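Local atomic coordinates of CocE/NonD family hydrolase (Staphylococcus aureus subsp. aureus COL, PDB entry 3III), a protein that probably hydrolyses ester or amide bonds as a serine hydrolase of the CocE/NonD family, built on an alpha/beta-hydrolase catalytic domain. Residues 47-52 and 146-151; 177-182 and 256-261. One frame throughout, in Å; residues are numbered along the deposited sequence. Where two conformers were deposited one is given.

Contact 1: residues 47-52 and 146-151; sequences EMRDGE and YYEVIE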
ATOM      1  N   GLU A  47     -17.728 -10.895 -22.049  1.00  7.40           N
ATOM      2  CA  GLU A  47     -16.829 -11.181 -23.187  1.00  7.58           C
ATOM      3  C   GLU A  47     -16.022  -9.940 -23.539  1.00  7.15           C
ATOM      4  O   GLU A  47     -16.609  -8.878 -23.769  1.00  5.55           O
ATOM      5  CB  GLU A  47     -17.624 -11.676 -24.414  1.00  9.05           C
ATOM      6  CG  GLU A  47     -16.743 -12.192 -25.516  1.00  9.87           C
ATOM      7  CD  GLU A  47     -17.517 -12.687 -26.698  1.00 13.01           C
ATOM      8  OE1 GLU A  47     -18.648 -13.095 -26.519  1.00 15.07           O
ATOM      9  OE2 GLU A  47     -16.975 -12.713 -27.807  1.00 17.05           O
HETATM   10  N   MSE A  48     -14.689 -10.088 -23.587  1.00  6.42           N
HETATM   11  CA  MSE A  48     -13.778  -9.023 -23.950  1.00  6.40           C
HETATM   12  C   MSE A  48     -13.756  -8.789 -25.464  1.00  6.61           C
HETATM   13  O   MSE A  48     -14.209  -9.646 -26.272  1.00  4.44           O
HETATM   14  CB  MSE A  48     -12.368  -9.326 -23.462  1.00  6.46           C
HETATM   15  CG  MSE A  48     -12.236  -9.665 -22.000  1.00  8.93           C
HETATM   16 SE   MSE A  48     -12.696  -8.146 -20.830  1.00 13.76          SE
HETATM   17  CE  MSE A  48     -14.690  -8.493 -20.667  1.00  2.92           C
ATOM     18  N   ARG A  49     -13.154  -7.672 -25.865  1.00  7.28           N
ATOM     19  CA  ARG A  49     -13.082  -7.318 -27.302  1.00  8.38           C
ATOM     20  C   ARG A  49     -12.410  -8.416 -28.104  1.00  7.93           C
ATOM     21  O   ARG A  49     -12.807  -8.670 -29.208  1.00  7.88           O
ATOM     22  CB  ARG A  49     -12.323  -6.014 -27.551  1.00  9.24           C
ATOM     23  CG  ARG A  49     -13.172  -4.708 -27.388  1.00 14.36           C
ATOM     24  CD  ARG A  49     -12.259  -3.486 -27.105  1.00 18.93           C
ATOM     25  NE  ARG A  49     -11.364  -3.763 -25.978  1.00 23.20           N
ATOM     26  CZ  ARG A  49     -10.131  -3.276 -25.821  1.00 25.70           C
ATOM     27  NH1 ARG A  49      -9.613  -2.424 -26.710  1.00 27.66           N
ATOM     28  NH2 ARG A  49      -9.408  -3.659 -24.781  1.00 23.72           N
ATOM     29  N   ASP A  50     -11.420  -9.088 -27.545  1.00  7.77           N
ATOM     30  CA  ASP A  50     -10.762 -10.183 -28.272  1.00  8.42           C
ATOM     31  C   ASP A  50     -11.461 -11.553 -28.210  1.00  8.66           C
ATOM     32  O   ASP A  50     -10.939 -12.523 -28.762  1.00  7.58           O
ATOM     33  CB  ASP A  50      -9.301 -10.328 -27.859  1.00  7.74           C
ATOM     34  CG  ASP A  50      -9.123 -10.905 -26.474  1.00  7.57           C
ATOM     35  OD1 ASP A  50     -10.091 -11.162 -25.741  1.00  8.19           O
ATOM     36  OD2 ASP A  50      -7.965 -11.102 -26.103  1.00  5.90           O
ATOM     37  N   GLY A  51     -12.631 -11.621 -27.569  1.00  8.86           N
ATOM     38  CA  GLY A  51     -13.386 -12.872 -27.419  1.00  8.76           C
ATOM     39  C   GLY A  51     -13.121 -13.594 -26.112  1.00  8.89           C
ATOM     40  O   GLY A  51     -13.838 -14.494 -25.766  1.00  9.61           O
ATOM     41  N   GLU A  52     -12.099 -13.217 -25.361  1.00  9.37           N
ATOM     42  CA  GLU A  52     -11.859 -13.862 -24.071  1.00  9.45           C
ATOM     43  C   GLU A  52     -13.050 -13.658 -23.131  1.00  9.14           C
ATOM     44  O   GLU A  52     -13.620 -12.546 -23.034  1.00  8.70           O
ATOM     45  CB  GLU A  52     -10.579 -13.353 -23.412  1.00  9.70           C
ATOM     46  CG  GLU A  52     -10.225 -14.063 -22.032  1.00 11.90           C
ATOM     47  CD  GLU A  52      -9.533 -15.424 -22.240  1.00 13.86           C
ATOM     48  OE1 GLU A  52      -9.311 -15.816 -23.407  1.00 11.48           O
ATOM     49  OE2 GLU A  52      -9.190 -16.074 -21.243  1.00 17.22           O
ATOM     50  N   TYR A 146     -10.819  -4.859 -17.136  1.00  8.76           N
ATOM     51  CA  TYR A 146     -11.608  -4.289 -16.029  1.00  8.18           C
ATOM     52  C   TYR A 146     -12.567  -3.195 -16.536  1.00  8.42           C
ATOM     53  O   TYR A 146     -13.768  -3.190 -16.229  1.00  8.30           O
ATOM     54  CB  TYR A 146     -10.638  -3.748 -14.957  1.00  8.64           C
ATOM     55  CG  TYR A 146     -11.184  -3.577 -13.521  1.00  7.41           C
ATOM     56  CD1 TYR A 146     -10.316  -3.285 -12.479  1.00 10.71           C
ATOM     57  CD2 TYR A 146     -12.548  -3.607 -13.219  1.00  8.78           C
ATOM     58  CE1 TYR A 146     -10.771  -3.113 -11.184  1.00  9.40           C
ATOM     59  CE2 TYR A 146     -13.011  -3.420 -11.917  1.00 11.83           C
ATOM     60  CZ  TYR A 146     -12.105  -3.178 -10.906  1.00 11.47           C
ATOM     61  OH  TYR A 146     -12.513  -3.021  -9.608  1.00  9.74           O
ATOM     62  N   TYR A 147     -12.063  -2.323 -17.393  1.00  7.51           N
ATOM     63  CA  TYR A 147     -12.888  -1.315 -17.997  1.00  7.81           C
ATOM     64  C   TYR A 147     -14.088  -1.931 -18.718  1.00  7.64           C
ATOM     65  O   TYR A 147     -15.220  -1.438 -18.554  1.00  6.78           O
ATOM     66  CB  TYR A 147     -12.045  -0.523 -18.968  1.00  8.28           C
ATOM     67  CG  TYR A 147     -12.665   0.623 -19.756  1.00  9.15           C
ATOM     68  CD1 TYR A 147     -13.662   0.428 -20.729  1.00 13.47           C
ATOM     69  CD2 TYR A 147     -12.120   1.886 -19.647  1.00  9.93           C
ATOM     70  CE1 TYR A 147     -14.127   1.503 -21.508  1.00 12.33           C
ATOM     71  CE2 TYR A 147     -12.599   2.958 -20.412  1.00 10.47           C
ATOM     72  CZ  TYR A 147     -13.576   2.764 -21.326  1.00 10.96           C
ATOM     73  OH  TYR A 147     -14.003   3.849 -22.061  1.00 12.92           O
ATOM     74  N   GLU A 148     -13.852  -2.991 -19.507  1.00  7.88           N
ATOM     75  CA  GLU A 148     -14.983  -3.643 -20.184  1.00  8.47           C
ATOM     76  C   GLU A 148     -16.065  -4.164 -19.204  1.00  8.71           C
ATOM     77  O   GLU A 148     -17.303  -4.064 -19.484  1.00  8.40           O
ATOM     78  CB  GLU A 148     -14.514  -4.753 -21.151  1.00  8.60           C
ATOM     79  CG  GLU A 148     -13.685  -4.277 -22.331  1.00 10.31           C
ATOM     80  CD  GLU A 148     -13.720  -5.222 -23.532  1.00 14.34           C
ATOM     81  OE1 GLU A 148     -14.835  -5.403 -24.045  1.00 12.89           O
ATOM     82  OE2 GLU A 148     -12.654  -5.758 -23.949  1.00  9.42           O
ATOM     83  N   VAL A 149     -15.639  -4.702 -18.069  1.00  8.59           N
ATOM     84  CA  VAL A 149     -16.572  -5.251 -17.120  1.00  8.75           C
ATOM     85  C   VAL A 149     -17.383  -4.117 -16.445  1.00  8.33           C
ATOM     86  O   VAL A 149     -18.604  -4.283 -16.199  1.00  7.73           O
ATOM     87  CB  VAL A 149     -15.895  -6.208 -16.082  1.00  9.34           C
ATOM     88  CG1 VAL A 149     -16.938  -6.810 -15.143  1.00 10.48           C
ATOM     89  CG2 VAL A 149     -15.097  -7.366 -16.831  1.00  9.86           C
ATOM     90  N   ILE A 150     -16.728  -2.986 -16.152  1.00  8.45           N
ATOM     91  CA  ILE A 150     -17.412  -1.807 -15.598  1.00  9.13           C
ATOM     92  C   ILE A 150     -18.508  -1.359 -16.524  1.00  9.92           C
ATOM     93  O   ILE A 150     -19.643  -1.151 -16.099  1.00 10.11           O
ATOM     94  CB  ILE A 150     -16.421  -0.627 -15.297  1.00  8.57           C
ATOM     95  CG1 ILE A 150     -15.519  -1.022 -14.136  1.00 10.21           C
ATOM     96  CG2 ILE A 150     -17.174   0.672 -15.058  1.00  6.05           C
ATOM     97  CD1 ILE A 150     -14.310  -0.130 -13.942  1.00  8.01           C
ATOM     98  N   GLU A 151     -18.181  -1.218 -17.806  1.00 10.67           N
ATOM     99  CA  GLU A 151     -19.134  -0.724 -18.792  1.00  9.95           C
ATOM    100  C   GLU A 151     -20.255  -1.718 -19.054  1.00 10.05           C
ATOM    101  O   GLU A 151     -21.383  -1.313 -19.282  1.00 10.64           O
ATOM    102  CB  GLU A 151     -18.406  -0.303 -20.073  1.00 10.74           C
ATOM    103  CG  GLU A 151     -17.455   0.893 -19.833  1.00 11.58           C
ATOM    104  CD  GLU A 151     -18.155   2.106 -19.178  1.00 12.83           C
ATOM    105  OE1 GLU A 151     -19.117   2.625 -19.813  1.00 12.16           O
ATOM    106  OE2 GLU A 151     -17.766   2.527 -18.051  1.00  8.64           O
TER
HETATM  107  O   HOH W   1     -16.230  -6.898 -25.661  1.00  6.91           O
HETATM  108  O   HOH W   2     -10.240  -6.173 -23.088  1.00  9.14           O
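M48 and E148 bring the two backbones nearest, with their CA atoms 6.7 Å apart, where a type I turn from M48 to G51 stands over the flank of helix 140-154. The turn tips a beta hairpin between strands 36-47 and 53-60 of the alpha/beta-hydrolase sheet, and M48 N bonded to E52 O closes it. E148 does most of the reaching. Its chain runs extended beyond CG, chi2 -156°, carrying the carboxylate up to R49. There OE2 takes two hydrogen bonds from one residue: R49 N, at 2.8 Å, uses the syn lone pair, while R49 NE, at 3.1 Å, makes a salt bridge. OE2 lies in the guanidinium plane while NE stands above the carboxylate plane, and the two flat groups are accordingly 78° apart. A second carboxylate, that of E144 on the same helix, pairs with R49 NH2. On the helix side of the carboxylate, the selenomethionine M48 bends at chi2 and chi3, and its CE rests on E148 CB at 3.8 Å and V149 CG2 at 4.0 Å. A water completes the join, donating to both E47 O and E148 OE1, the latter at 2.6 Å.

Contact 2: residues 177-182 and 256-261; sequences WVASLN and SQIKTP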
ATOM      1  N   TRP A 177      -5.238   1.511 -11.683  1.00  7.35           N
ATOM      2  CA  TRP A 177      -5.130   1.165 -13.104  1.00  8.89           C
ATOM      3  C   TRP A 177      -6.392   1.494 -13.956  1.00  9.00           C
ATOM      4  O   TRP A 177      -6.308   2.269 -14.919  1.00  9.65           O
ATOM      5  CB  TRP A 177      -4.675  -0.307 -13.294  1.00  8.28           C
ATOM      6  CG  TRP A 177      -3.165  -0.380 -13.435  1.00 10.65           C
ATOM      7  CD1 TRP A 177      -2.269  -0.887 -12.536  1.00  9.37           C
ATOM      8  CD2 TRP A 177      -2.384   0.100 -14.543  1.00 10.57           C
ATOM      9  NE1 TRP A 177      -1.010  -0.758 -13.014  1.00  9.83           N
ATOM     10  CE2 TRP A 177      -1.039  -0.146 -14.235  1.00 10.30           C
ATOM     11  CE3 TRP A 177      -2.691   0.733 -15.747  1.00  9.65           C
ATOM     12  CZ2 TRP A 177      -0.006   0.213 -15.101  1.00 12.25           C
ATOM     13  CZ3 TRP A 177      -1.675   1.073 -16.611  1.00 12.66           C
ATOM     14  CH2 TRP A 177      -0.355   0.811 -16.297  1.00 12.71           C
ATOM     15  N   VAL A 178      -7.533   0.906 -13.619  1.00  8.92           N
ATOM     16  CA  VAL A 178      -8.724   1.098 -14.500  1.00  9.42           C
ATOM     17  C   VAL A 178      -9.175   2.570 -14.499  1.00  9.31           C
ATOM     18  O   VAL A 178      -9.590   3.116 -15.523  1.00  9.35           O
ATOM     19  CB  VAL A 178      -9.863   0.109 -14.149  1.00  8.97           C
ATOM     20  CG1 VAL A 178     -10.615   0.508 -12.853  1.00  5.89           C
ATOM     21  CG2 VAL A 178     -10.807  -0.053 -15.315  1.00  7.52           C
ATOM     22  N   ALA A 179      -9.037   3.244 -13.365  1.00 10.25           N
ATOM     23  CA  ALA A 179      -9.435   4.655 -13.271  1.00  9.97           C
ATOM     24  C   ALA A 179      -8.583   5.546 -14.191  1.00  9.44           C
ATOM     25  O   ALA A 179      -9.071   6.589 -14.683  1.00  8.65           O
ATOM     26  CB  ALA A 179      -9.399   5.181 -11.818  1.00  9.65           C
ATOM     27  N   SER A 180      -7.337   5.134 -14.456  1.00  9.46           N
ATOM     28  CA  SER A 180      -6.480   5.906 -15.368  1.00  9.34           C
ATOM     29  C   SER A 180      -7.027   5.896 -16.833  1.00  9.44           C
ATOM     30  O   SER A 180      -6.641   6.721 -17.668  1.00  8.08           O
ATOM     31  CB  SER A 180      -5.015   5.414 -15.313  1.00  9.35           C
ATOM     32  OG  SER A 180      -4.843   4.196 -16.031  1.00 10.00           O
ATOM     33  N   LEU A 181      -7.891   4.933 -17.137  1.00  9.15           N
ATOM     34  CA  LEU A 181      -8.557   4.845 -18.428  1.00  9.61           C
ATOM     35  C   LEU A 181      -9.920   5.619 -18.500  1.00 10.00           C
ATOM     36  O   LEU A 181     -10.508   5.671 -19.543  1.00  9.42           O
ATOM     37  CB  LEU A 181      -8.778   3.364 -18.771  1.00  9.80           C
ATOM     38  CG  LEU A 181      -7.565   2.424 -18.792  1.00  9.99           C
ATOM     39  CD1 LEU A 181      -8.008   0.979 -19.042  1.00 12.41           C
ATOM     40  CD2 LEU A 181      -6.520   2.929 -19.857  1.00  8.85           C
ATOM     41  N   ASN A 182     -10.394   6.114 -17.355  0.70 10.80           N
ATOM     42  CA  ASN A 182     -11.634   6.878 -17.236  0.70 10.40           C
ATOM     43  C   ASN A 182     -12.867   6.170 -17.834  0.70  9.88           C
ATOM     44  O   ASN A 182     -13.502   6.678 -18.762  0.70  8.91           O
ATOM     45  CB  ASN A 182     -11.429   8.258 -17.851  0.70 11.36           C
ATOM     46  CG  ASN A 182     -10.515   9.078 -17.050  0.70 12.01           C
ATOM     47  OD1 ASN A 182     -10.873   9.531 -15.960  0.70 19.31           O
ATOM     48  ND2 ASN A 182      -9.271   9.232 -17.527  0.70 14.19           N
ATOM     49  N   SER A 256      -2.205  11.044 -13.048  1.00  9.88           N
ATOM     50  CA  SER A 256      -2.800  12.323 -13.357  1.00 10.95           C
ATOM     51  C   SER A 256      -3.942  12.249 -14.382  1.00 11.36           C
ATOM     52  O   SER A 256      -4.654  13.230 -14.620  1.00 12.64           O
ATOM     53  CB  SER A 256      -1.716  13.294 -13.829  1.00 12.20           C
ATOM     54  OG  SER A 256      -1.201  12.903 -15.073  1.00 13.42           O
ATOM     55  N   GLN A 257      -4.082  11.125 -15.044  1.00 10.70           N
ATOM     56  CA  GLN A 257      -5.253  10.841 -15.865  1.00  9.73           C
ATOM     57  C   GLN A 257      -6.507  10.555 -15.058  1.00  9.69           C
ATOM     58  O   GLN A 257      -7.630  10.555 -15.610  1.00  9.62           O
ATOM     59  CB  GLN A 257      -4.955   9.641 -16.746  1.00 10.57           C
ATOM     60  CG  GLN A 257      -3.813   9.933 -17.782  1.00  9.35           C
ATOM     61  CD  GLN A 257      -3.521   8.781 -18.719  1.00 13.03           C
ATOM     62  OE1 GLN A 257      -4.239   7.782 -18.767  1.00 12.13           O
ATOM     63  NE2 GLN A 257      -2.477   8.924 -19.493  1.00  8.46           N
ATOM     64  N   ILE A 258      -6.350  10.236 -13.779  1.00  9.16           N
ATOM     65  CA  ILE A 258      -7.544   9.873 -12.969  1.00  8.88           C
ATOM     66  C   ILE A 258      -8.365  11.116 -12.642  1.00  9.23           C
ATOM     67  O   ILE A 258      -7.844  12.113 -12.056  1.00 10.26           O
ATOM     68  CB  ILE A 258      -7.152   9.148 -11.692  1.00  7.94           C
ATOM     69  CG1 ILE A 258      -6.491   7.825 -12.045  1.00  7.97           C
ATOM     70  CG2 ILE A 258      -8.332   8.956 -10.761  1.00  8.29           C
ATOM     71  CD1 ILE A 258      -5.957   7.098 -10.795  1.00 10.45           C
ATOM     72  N   LYS A 259      -9.637  11.068 -13.010  1.00  9.16           N
ATOM     73  CA  LYS A 259     -10.598  12.133 -12.675  1.00 11.09           C
ATOM     74  C   LYS A 259     -11.749  11.745 -11.730  1.00 11.32           C
ATOM     75  O   LYS A 259     -12.532  12.611 -11.283  1.00 12.72           O
ATOM     76  CB  LYS A 259     -11.197  12.680 -13.972  1.00 11.17           C
ATOM     77  CG  LYS A 259     -10.140  13.242 -14.902  1.00 13.31           C
ATOM     78  CD  LYS A 259     -10.767  13.523 -16.289  1.00 19.35           C
ATOM     79  CE  LYS A 259      -9.927  14.527 -17.088  1.00 23.95           C
ATOM     80  NZ  LYS A 259     -10.246  14.452 -18.573  1.00 29.09           N
ATOM     81  N   THR A 260     -11.882  10.448 -11.486  1.00 11.16           N
ATOM     82  CA  THR A 260     -13.024   9.855 -10.743  1.00 10.61           C
ATOM     83  C   THR A 260     -13.018  10.286  -9.266  1.00  9.69           C
ATOM     84  O   THR A 260     -11.983  10.320  -8.642  1.00 10.11           O
ATOM     85  CB  THR A 260     -12.926   8.295 -10.832  1.00 11.37           C
ATOM     86  OG1 THR A 260     -12.936   7.888 -12.216  1.00 15.82           O
ATOM     87  CG2 THR A 260     -14.038   7.578 -10.077  1.00  9.27           C
ATOM     88  N   PRO A 261     -14.197  10.624  -8.706  1.00  8.42           N
ATOM     89  CA  PRO A 261     -14.263  10.871  -7.280  1.00  8.83           C
ATOM     90  C   PRO A 261     -13.629   9.733  -6.470  1.00  8.24           C
ATOM     91  O   PRO A 261     -13.868   8.537  -6.742  1.00  8.28           O
ATOM     92  CB  PRO A 261     -15.761  10.930  -7.001  1.00  9.79           C
ATOM     93  CG  PRO A 261     -16.369  11.473  -8.269  1.00  9.39           C
ATOM     94  CD  PRO A 261     -15.493  10.852  -9.373  1.00  7.92           C
TER
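The flat peptide between A179 and S180 carries I258 on one face: CG1 of I258 sits almost straight above it, 3.8 Å from A179 C and 3.7 Å from S180 N. The side-chain amide of N182 works instead through its edge. In the one of its two conformers described here, N182 ND2 donates to Q257 O at 2.8 Å, and that oxygen lies only 6° out of the amide plane, although the donor is itself tilted from the plane of the Q257 carbonyl. At the other end of the same amide, N182 OD1 lies alongside the start of the K259 side chain, 3.7 Å from K259 CB.

Apolar packing fills in behind. I258 has CG1 anti to its carbonyl carbon, chi1 -64°, which turns that branch onto the helix end, where it also meets A179 CB at 3.9 Å. CG2 and CD1 of I258 approach the same methyl, and T260 points its CB toward it too. M189 of strand 186-192 touches both A179 and I258, so the small hydrophobic cluster reaches the central sheet. Q257 CB, meanwhile, rests 3.5 Å from S180 O.

The helical segment is finishing here. A type I turn runs from A179 to N182, S180 OG folds back to bond W177 O at 2.7 Å, and N182 takes a positive phi. This is the far end of the helix that follows the central strand 162-168, probably the nucleophile-elbow helix of an alpha/beta hydrolase, packed on the lead-in to strand 262-267.

In the fold
From the N terminus, the chain makes the hairpin 36-60, passes through strands 67-74 and 119-124, and returns along helix 140-154, where contact 1 closes its loop. Strand 162-168 and helix 170-179 come next, and contact 2 closes a second loop just before strand 262-267. The two loops therefore follow in series, neither nesting nor crossing. Contact 1 ties the antiparallel margin of the large sheet to helix 140-154; contact 2 ties the end of helix 170-179 to the loop leading into strand 262-267. About 17 Å separates their centres, and the neighbouring helices bridge the gap: V178 CG2 packs 3.3 Å from Y147 N and also against I150.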